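Local coordinates for cation efflux system protein CusF (Escherichia coli, PDB 3E6Z) that binds one copper ion per chain in the periplasm and works as a metallochaperone in a copper and silver efflux system, at residues 25-30 against 38-43; 8-13 against 60-65. The protein carries 1 engineered substitution. All blocks are in the same frame, centred on the assembly; numbering follows the deposited sequence.

Interaction 1: residues 25-30 against 38-43; sequences TIHHDP and EMTMRF. With CU (copper (II) ion), chain B; ACT (acetate ion), chain C.
H28, M39 and M41 meet around one copper ion, and their torsions set this up. H28 CG lies between its own backbone N and carbonyl carbon (chi1 70°), which brings the NE2 end of the ring close to strand 39-43. Both methionine chains run extended and then bend at the last torsion, chi3 76° in M39 and 84° in M41. In the conformers described here, that bend turns each CE away, and the sulfur meets the copper. Copper is bound by H28 NE2 at 2.0 Å. M39 SD and M41 SD each lie 2.3 Å from the copper. M41 SD sits at the edge of the H28 ring, in its plane. The carbonyl oxygen of M39 lies over one ring face. The ring is also held from its far nitrogen: H28 ND1 donates to D29 O at 2.8 Å, which fixes the ring's rotation and leaves NE2 for the metal.

The backbones pair antiparallel. I26 with M41 and H28 with M39 are hydrogen-bonded pairs, each with two N-H to O bonds. F43 continues the metal-side face inward: I26 CD1 lies 3.7 Å from F43 CD2, and the two side chains cross at about a right angle.

The other face carries T25, H27, T40 and R42. H27 ND1 and T40 OG1 share a hydrogen bond of 2.7 Å at the ring edge. T25 CG2 meets T40 CG2 at 3.6 Å. A water joins T25 OG1 to R42 NH2, and R42 NE donates to an acetate, probably from the crystallisation liquor, that K23 also holds.

This is a beta hairpin of a small OB-fold barrel. One face carries the histidine and two methionines that bind copper(II) in this engineered CusF variant, which has a tryptophan replaced.

Interaction 2: residues 8-13 against 60-65; sequences ISATGV and VAFNFV
I8 packs on F64, and A10 packs on F62, two residues further along each strand on the same face. In F62 and F64, CG takes the crowded position between backbone N and carbonyl carbon (chi1 60° and 63°). This leans each ring across toward strand 8-13. I8 CB lies over one face of the F64 ring, 3.9 Å from its centroid, in a CH-pi contact. The CG2 branch of I8 reaches the outer end of the ring, 3.5 Å from F64 CZ. A10 CB makes the matching CH-pi contact, 4.1 Å from the F62 ring centroid. The same methyl lies at the edge of the F64 ring, more loosely, 4.3 Å from F64 CE1. Next along the strand, the edge of F62 comes up to the backbone N of G12.

The backbones form a regular antiparallel pair. I8 with F64, A10 with F62 and G12 with V60 each exchange two N-H to O bonds. Between them, T11 CA comes to 3.1 Å from V60 O in a CA-H...O contact.

The other face, with S9, T11, A61 and N63, is mostly polar. S9 OG donates to N63 OD1, but the distance is very short and S9 has a second conformer, so the details are doubtful. N63 ND2 is held by D75, and T11 OG1 by D29.

Strand 8-18 has strand 23-28 on its other side, and strand 59-67 has strand 70-78. The F62 side chain touches I26 and H28 on one flanking strand and L73 and I76 on the other. F62 and F64 each meet F43 edge-to-face across the barrel interior.

Both interactions belong to one antiparallel sheet, and strands 23-28 and 8-18 lie next to each other in it. Interaction 1 is a local hairpin, nested in the chain within the longer loop closed by interaction 2. It runs along an outermost strand, and its sulfur and imidazole groups hold a metal. Interaction 2 pairs inner strands nearer the centre of the chain and relies on aromatic and aliphatic packing. Both are partly buried: I26, H28 and F43 are buried in interaction 1, and G12, V60, F62 and F64 in interaction 2. The two are joined directly: H27 O accepts from V13 N at 2.9 Å, and H28 CB packs on T11 O. Each has a more polar outward face.

Interaction 1: residues 25-30 against 38-43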
ATOM      1  N   THR A  25      -6.751   0.754  -4.605  1.00 10.23           N
ATOM      2  CA  THR A  25      -5.894   1.232  -5.651  1.00 10.77           C
ATOM      3  C   THR A  25      -5.246   2.566  -5.156  1.00 10.68           C
ATOM      4  O   THR A  25      -6.001   3.497  -4.783  1.00 11.63           O
ATOM      5  CB  THR A  25      -6.694   1.447  -6.942  1.00 11.80           C
ATOM      6  OG1 THR A  25      -7.255   0.187  -7.312  1.00 13.29           O
ATOM      7  CG2 THR A  25      -5.880   1.943  -8.074  1.00 12.92           C
ATOM      8  N   ILE A  26      -3.928   2.587  -5.102  1.00  9.95           N
ATOM      9  CA  ILE A  26      -3.167   3.713  -4.545  1.00  9.99           C
ATOM     10  C   ILE A  26      -2.182   4.188  -5.541  1.00 10.10           C
ATOM     11  O   ILE A  26      -1.420   3.387  -6.143  1.00 10.52           O
ATOM     12  CB  ILE A  26      -2.420   3.316  -3.223  1.00  9.73           C
ATOM     13  CG1 ILE A  26      -3.426   2.772  -2.227  1.00  9.52           C
ATOM     14  CG2 ILE A  26      -1.591   4.533  -2.665  1.00 10.45           C
ATOM     15  CD1 ILE A  26      -2.748   2.239  -0.886  1.00 10.26           C
ATOM     16  N   HIS A  27      -2.122   5.562  -5.723  1.00 10.33           N
ATOM     17  CA  HIS A  27      -1.047   6.114  -6.522  1.00 10.23           C
ATOM     18  C   HIS A  27       0.044   6.555  -5.527  1.00 10.82           C
ATOM     19  O   HIS A  27      -0.106   7.499  -4.727  1.00 11.15           O
ATOM     20  CB  HIS A  27      -1.574   7.313  -7.333  1.00 10.72           C
ATOM     21  CG  HIS A  27      -0.519   7.835  -8.252  1.00 10.66           C
ATOM     22  ND1 HIS A  27      -0.062   7.062  -9.275  1.00 11.80           N
ATOM     23  CD2 HIS A  27       0.189   9.016  -8.249  1.00 10.94           C
ATOM     24  CE1 HIS A  27       0.893   7.757  -9.889  1.00 11.89           C
ATOM     25  NE2 HIS A  27       1.073   8.927  -9.286  1.00 11.62           N
ATOM     26  N   HIS A  28       1.112   5.709  -5.445  1.00 10.96           N
ATOM     27  CA  HIS A  28       2.142   5.903  -4.439  1.00 10.51           C
ATOM     28  C   HIS A  28       3.254   6.882  -4.907  1.00 11.09           C
ATOM     29  O   HIS A  28       3.525   6.970  -6.115  1.00 11.85           O
ATOM     30  CB  HIS A  28       2.713   4.544  -3.941  1.00 10.58           C
ATOM     31  CG  HIS A  28       3.567   3.791  -4.944  1.00 10.83           C
ATOM     32  ND1 HIS A  28       4.786   4.219  -5.373  1.00 11.69           N
ATOM     33  CD2 HIS A  28       3.438   2.541  -5.491  1.00 11.38           C
ATOM     34  CE1 HIS A  28       5.368   3.281  -6.157  1.00 11.60           C
ATOM     35  NE2 HIS A  28       4.562   2.217  -6.259  1.00 11.86           N
ATOM     36  N   ASP A  29       3.749   7.598  -3.920  1.00 11.39           N
ATOM     37  CA  ASP A  29       4.934   8.472  -4.087  1.00 11.41           C
ATOM     38  C   ASP A  29       6.126   7.603  -4.358  1.00 11.83           C
ATOM     39  O   ASP A  29       6.087   6.368  -4.154  1.00 11.91           O
ATOM     40  CB  ASP A  29       5.098   9.291  -2.829  1.00 11.82           C
ATOM     41  CG  ASP A  29       3.839  10.089  -2.538  1.00 12.01           C
ATOM     42  OD1 ASP A  29       3.299  10.754  -3.542  1.00 12.99           O
ATOM     43  OD2 ASP A  29       3.464  10.174  -1.391  1.00 13.16           O
ATOM     44  N   PRO A  30       7.228   8.182  -4.862  1.00 11.75           N
ATOM     45  CA  PRO A  30       8.430   7.328  -5.068  1.00 11.91           C
ATOM     46  C   PRO A  30       8.781   6.580  -3.777  1.00 11.54           C
ATOM     47  O   PRO A  30       8.654   7.115  -2.645  1.00 12.88           O
ATOM     48  CB  PRO A  30       9.501   8.344  -5.514  1.00 12.50           C
ATOM     49  CG  PRO A  30       8.706   9.493  -6.084  1.00 12.40           C
ATOM     50  CD  PRO A  30       7.486   9.579  -5.210  1.00 11.97           C
ATOM     51  N   GLU A  38       6.899   7.131  -8.875  1.00 12.31           N
ATOM     52  CA  GLU A  38       5.483   7.202  -8.619  1.00 12.35           C
ATOM     53  C   GLU A  38       4.772   6.096  -9.443  1.00 12.42           C
ATOM     54  O   GLU A  38       5.102   5.859 -10.609  1.00 14.16           O
ATOM     55  CB  GLU A  38       4.929   8.529  -9.035  1.00 12.41           C
ATOM     56  CG  GLU A  38       5.496   9.753  -8.352  1.00 12.96           C
ATOM     57  CD  GLU A  38       6.693  10.335  -9.050  1.00 13.76           C
ATOM     58  OE1 GLU A  38       7.335   9.633  -9.919  1.00 14.05           O
ATOM     59  OE2 GLU A  38       7.018  11.520  -8.724  1.00 14.84           O
ATOM     60  N   MET A  39       3.807   5.378  -8.856  1.00 12.70           N
ATOM     61  CA  MET A  39       3.101   4.345  -9.595  0.70 12.03           C
ATOM     62  C   MET A  39       1.676   4.175  -9.045  1.00 12.28           C
ATOM     63  O   MET A  39       1.519   4.243  -7.841  1.00 12.55           O
ATOM     64  CB  MET A  39       3.738   2.918  -9.429  0.70 11.98           C
ATOM     65  CG  MET A  39       5.169   2.791  -9.826  0.70 12.19           C
ATOM     66  SD  MET A  39       5.888   1.227  -9.330  0.70 12.80           S
ATOM     67  CE  MET A  39       5.174   0.183 -10.550  0.70 14.14           C
ATOM     68  N   THR A  40       0.696   3.835  -9.910  1.00 11.96           N
ATOM     69  CA  THR A  40      -0.619   3.404  -9.410  1.00 11.92           C
ATOM     70  C   THR A  40      -0.575   1.888  -9.335  1.00 11.73           C
ATOM     71  O   THR A  40      -0.299   1.182 -10.338  1.00 12.93           O
ATOM     72  CB  THR A  40      -1.767   3.847 -10.379  1.00 12.16           C
ATOM     73  OG1 THR A  40      -1.796   5.284 -10.441  1.00 12.84           O
ATOM     74  CG2 THR A  40      -3.096   3.268  -9.991  1.00 13.08           C
ATOM     75  N   MET A  41      -0.893   1.347  -8.149  1.00 10.97           N
ATOM     76  CA  MET A  41      -0.832  -0.086  -7.896  0.70 10.63           C
ATOM     77  C   MET A  41      -2.062  -0.497  -7.097  1.00 10.45           C
ATOM     78  O   MET A  41      -2.651   0.319  -6.366  1.00 10.64           O
ATOM     79  CB  MET A  41       0.455  -0.541  -7.141  0.70 10.64           C
ATOM     80  CG  MET A  41       1.732  -0.054  -7.776  0.70 10.77           C
ATOM     81  SD  MET A  41       3.187  -0.730  -7.019  0.70 12.19           S
ATOM     82  CE  MET A  41       3.368  -2.313  -7.833  0.70 12.28           C
ATOM     83  N   ARG A  42      -2.397  -1.810  -7.192  1.00 10.73           N
ATOM     84  CA  ARG A  42      -3.465  -2.399  -6.410  1.00 10.87           C
ATOM     85  C   ARG A  42      -2.905  -3.071  -5.168  1.00 10.10           C
ATOM     86  O   ARG A  42      -1.955  -3.932  -5.273  1.00 10.53           O
ATOM     87  CB  ARG A  42      -4.219  -3.474  -7.213  1.00 11.82           C
ATOM     88  CG  ARG A  42      -4.988  -2.892  -8.368  1.00 13.08           C
ATOM     89  CD  ARG A  42      -5.339  -3.949  -9.438  1.00 14.36           C
ATOM     90  NE  ARG A  42      -6.188  -5.071  -9.015  1.00 15.14           N
ATOM     91  CZ  ARG A  42      -7.513  -5.043  -8.904  1.00 15.85           C
ATOM     92  NH1 ARG A  42      -8.173  -6.123  -8.521  1.00 16.56           N
ATOM     93  NH2 ARG A  42      -8.228  -3.936  -9.092  1.00 16.52           N
ATOM     94  N   PHE A  43      -3.441  -2.764  -4.024  1.00  8.90           N
ATOM     95  CA  PHE A  43      -3.017  -3.323  -2.711  1.00  9.42           C
ATOM     96  C   PHE A  43      -4.181  -4.063  -2.124  1.00  9.14           C
ATOM     97  O   PHE A  43      -5.354  -3.718  -2.239  1.00 12.19           O
ATOM     98  CB  PHE A  43      -2.556  -2.177  -1.782  1.00  9.47           C
ATOM     99  CG  PHE A  43      -1.336  -1.476  -2.297  1.00  9.47           C
ATOM    100  CD1 PHE A  43      -0.048  -1.999  -1.975  1.00  8.88           C
ATOM    101  CD2 PHE A  43      -1.419  -0.361  -3.206  1.00  9.60           C
ATOM    102  CE1 PHE A  43       1.075  -1.532  -2.555  1.00  9.65           C
ATOM    103  CE2 PHE A  43      -0.258   0.165  -3.711  1.00  9.55           C
ATOM    104  CZ  PHE A  43       0.999  -0.371  -3.423  1.00 10.04           C
TER
HETATM  105 CU    CU B   1       5.066   0.606  -7.290  0.70 12.53          CU
HETATM  106  C   ACT C  89      -3.392  -7.096  -7.702  1.00 12.98           C
HETATM  107  O   ACT C  89      -3.759  -7.336  -6.575  1.00 13.26           O
HETATM  108  OXT ACT C  89      -4.212  -7.178  -8.691  1.00 14.48           O
HETATM  109  CH3 ACT C  89      -2.002  -6.688  -7.910  1.00 14.07           C
HETATM  110  O   HOH W   1      -7.462  -1.126  -9.723  1.00 19.92           O

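Interaction 2: residues 8-13 against 60-65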
ATOM      1  N   ILE A   8       7.622  -3.172   2.986  1.00 10.47           N
ATOM      2  CA  ILE A   8       7.872  -1.943   2.214  1.00 11.21           C
ATOM      3  C   ILE A   8       6.959  -0.873   2.739  1.00 10.69           C
ATOM      4  O   ILE A   8       5.767  -1.074   2.857  1.00 11.06           O
ATOM      5  CB  ILE A   8       7.668  -2.179   0.755  1.00 11.84           C
ATOM      6  CG1 ILE A   8       8.572  -3.312   0.221  1.00 13.23           C
ATOM      7  CG2 ILE A   8       7.962  -0.908  -0.024  1.00 12.18           C
ATOM      8  CD1 ILE A   8       8.283  -3.775  -1.127  1.00 14.56           C
ATOM      9  N   SER A   9       7.565   0.271   3.131  1.00 10.68           N
ATOM     10  CA  SER A   9       6.765   1.421   3.575  0.50 10.96           C
ATOM     11  C   SER A   9       6.650   2.437   2.456  1.00 10.61           C
ATOM     12  O   SER A   9       7.533   2.614   1.650  1.00 12.51           O
ATOM     13  CB  SER A   9       7.362   2.182   4.741  0.50 11.76           C
ATOM     14  OG  SER A   9       7.690   1.408   5.842  0.50 12.56           O
ATOM     15  N   ALA A  10       5.474   3.045   2.371  1.00 10.23           N
ATOM     16  CA  ALA A  10       5.222   4.015   1.323  1.00 10.44           C
ATOM     17  C   ALA A  10       4.185   5.000   1.748  1.00 10.72           C
ATOM     18  O   ALA A  10       3.509   4.878   2.732  1.00 11.02           O
ATOM     19  CB  ALA A  10       4.789   3.330   0.102  1.00 11.65           C
ATOM     20  N   THR A  11       4.111   6.077   0.948  1.00 10.84           N
ATOM     21  CA  THR A  11       3.003   7.028   1.040  1.00 11.01           C
ATOM     22  C   THR A  11       2.357   7.182  -0.312  1.00 10.67           C
ATOM     23  O   THR A  11       2.910   6.780  -1.329  1.00 11.55           O
ATOM     24  CB  THR A  11       3.540   8.435   1.583  1.00 12.26           C
ATOM     25  OG1 THR A  11       4.569   8.947   0.704  1.00 13.21           O
ATOM     26  CG2 THR A  11       4.118   8.396   2.984  1.00 13.27           C
ATOM     27  N   GLY A  12       1.127   7.722  -0.320  1.00 10.65           N
ATOM     28  CA  GLY A  12       0.460   7.920  -1.615  1.00 11.21           C
ATOM     29  C   GLY A  12      -0.929   8.530  -1.420  1.00 10.68           C
ATOM     30  O   GLY A  12      -1.211   8.988  -0.336  1.00 11.94           O
ATOM     31  N   VAL A  13      -1.676   8.420  -2.505  1.00 10.43           N
ATOM     32  CA  VAL A  13      -3.055   8.952  -2.485  1.00  9.80           C
ATOM     33  C   VAL A  13      -3.978   7.778  -2.914  1.00 10.40           C
ATOM     34  O   VAL A  13      -3.754   7.120  -3.927  1.00 10.82           O
ATOM     35  CB  VAL A  13      -3.230  10.126  -3.472  1.00 10.51           C
ATOM     36  CG1 VAL A  13      -4.741  10.558  -3.530  1.00 11.90           C
ATOM     37  CG2 VAL A  13      -2.344  11.316  -2.959  1.00 11.76           C
ATOM     38  N   VAL A  60      -2.140   8.883   2.309  1.00 10.54           N
ATOM     39  CA  VAL A  60      -1.954   7.761   3.235  1.00 10.19           C
ATOM     40  C   VAL A  60      -0.507   7.391   3.393  1.00 10.64           C
ATOM     41  O   VAL A  60       0.299   7.587   2.514  1.00 11.26           O
ATOM     42  CB  VAL A  60      -2.808   6.527   2.789  1.00 10.39           C
ATOM     43  CG1 VAL A  60      -4.314   6.766   2.984  1.00 10.87           C
ATOM     44  CG2 VAL A  60      -2.469   6.187   1.324  1.00 10.52           C
ATOM     45  N   ALA A  61      -0.256   6.787   4.573  1.00 10.61           N
ATOM     46  CA  ALA A  61       1.015   6.076   4.865  1.00 10.75           C
ATOM     47  C   ALA A  61       0.616   4.589   5.051  1.00  9.99           C
ATOM     48  O   ALA A  61      -0.339   4.272   5.714  1.00 11.21           O
ATOM     49  CB  ALA A  61       1.583   6.616   6.185  1.00 11.32           C
ATOM     50  N   PHE A  62       1.398   3.697   4.405  1.00  9.62           N
ATOM     51  CA  PHE A  62       1.002   2.327   4.438  1.00  9.19           C
ATOM     52  C   PHE A  62       2.250   1.507   4.305  1.00  9.21           C
ATOM     53  O   PHE A  62       3.309   1.910   3.892  1.00  9.91           O
ATOM     54  CB  PHE A  62      -0.074   1.986   3.345  1.00  9.82           C
ATOM     55  CG  PHE A  62       0.401   2.237   1.956  1.00  9.57           C
ATOM     56  CD1 PHE A  62       0.440   3.558   1.368  1.00 10.29           C
ATOM     57  CD2 PHE A  62       0.797   1.139   1.104  1.00 10.19           C
ATOM     58  CE1 PHE A  62       0.875   3.722   0.090  1.00 10.58           C
ATOM     59  CE2 PHE A  62       1.158   1.330  -0.174  1.00 10.17           C
ATOM     60  CZ  PHE A  62       1.195   2.622  -0.751  1.00 10.64           C
ATOM     61  N   ASN A  63       2.042   0.244   4.730  1.00  9.19           N
ATOM     62  CA  ASN A  63       3.172  -0.734   4.729  1.00  9.56           C
ATOM     63  C   ASN A  63       2.593  -1.996   4.091  1.00  9.57           C
ATOM     64  O   ASN A  63       1.451  -2.362   4.331  1.00  9.70           O
ATOM     65  CB  ASN A  63       3.645  -1.084   6.150  1.00 10.06           C
ATOM     66  CG  ASN A  63       4.368   0.099   6.731  1.00 11.78           C
ATOM     67  OD1 ASN A  63       5.521   0.358   6.380  1.00 13.55           O
ATOM     68  ND2 ASN A  63       3.629   0.976   7.437  1.00 12.62           N
ATOM     69  N   PHE A  64       3.406  -2.668   3.243  1.00  8.97           N
ATOM     70  CA  PHE A  64       2.881  -3.883   2.575  1.00  8.57           C
ATOM     71  C   PHE A  64       4.051  -4.848   2.374  1.00  8.78           C
ATOM     72  O   PHE A  64       5.221  -4.549   2.476  1.00  9.39           O
ATOM     73  CB  PHE A  64       2.238  -3.470   1.195  1.00  9.58           C
ATOM     74  CG  PHE A  64       3.214  -2.865   0.200  1.00  9.46           C
ATOM     75  CD1 PHE A  64       3.501  -1.474   0.263  1.00 10.56           C
ATOM     76  CD2 PHE A  64       3.866  -3.609  -0.779  1.00 10.67           C
ATOM     77  CE1 PHE A  64       4.322  -0.871  -0.674  1.00 11.23           C
ATOM     78  CE2 PHE A  64       4.706  -2.984  -1.678  1.00 11.74           C
ATOM     79  CZ  PHE A  64       4.907  -1.637  -1.621  1.00 11.80           C
ATOM     80  N   VAL A  65       3.600  -6.099   2.101  1.00  8.47           N
ATOM     81  CA  VAL A  65       4.537  -7.182   1.798  1.00  9.11           C
ATOM     82  C   VAL A  65       4.176  -7.748   0.414  1.00  9.31           C
ATOM     83  O   VAL A  65       3.003  -7.930   0.072  1.00 10.97           O
ATOM     84  CB  VAL A  65       4.538  -8.294   2.890  1.00 10.20           C
ATOM     85  CG1 VAL A  65       4.987  -7.648   4.180  1.00 11.55           C
ATOM     86  CG2 VAL A  65       3.400  -8.843   3.036  1.00 11.47           C
TER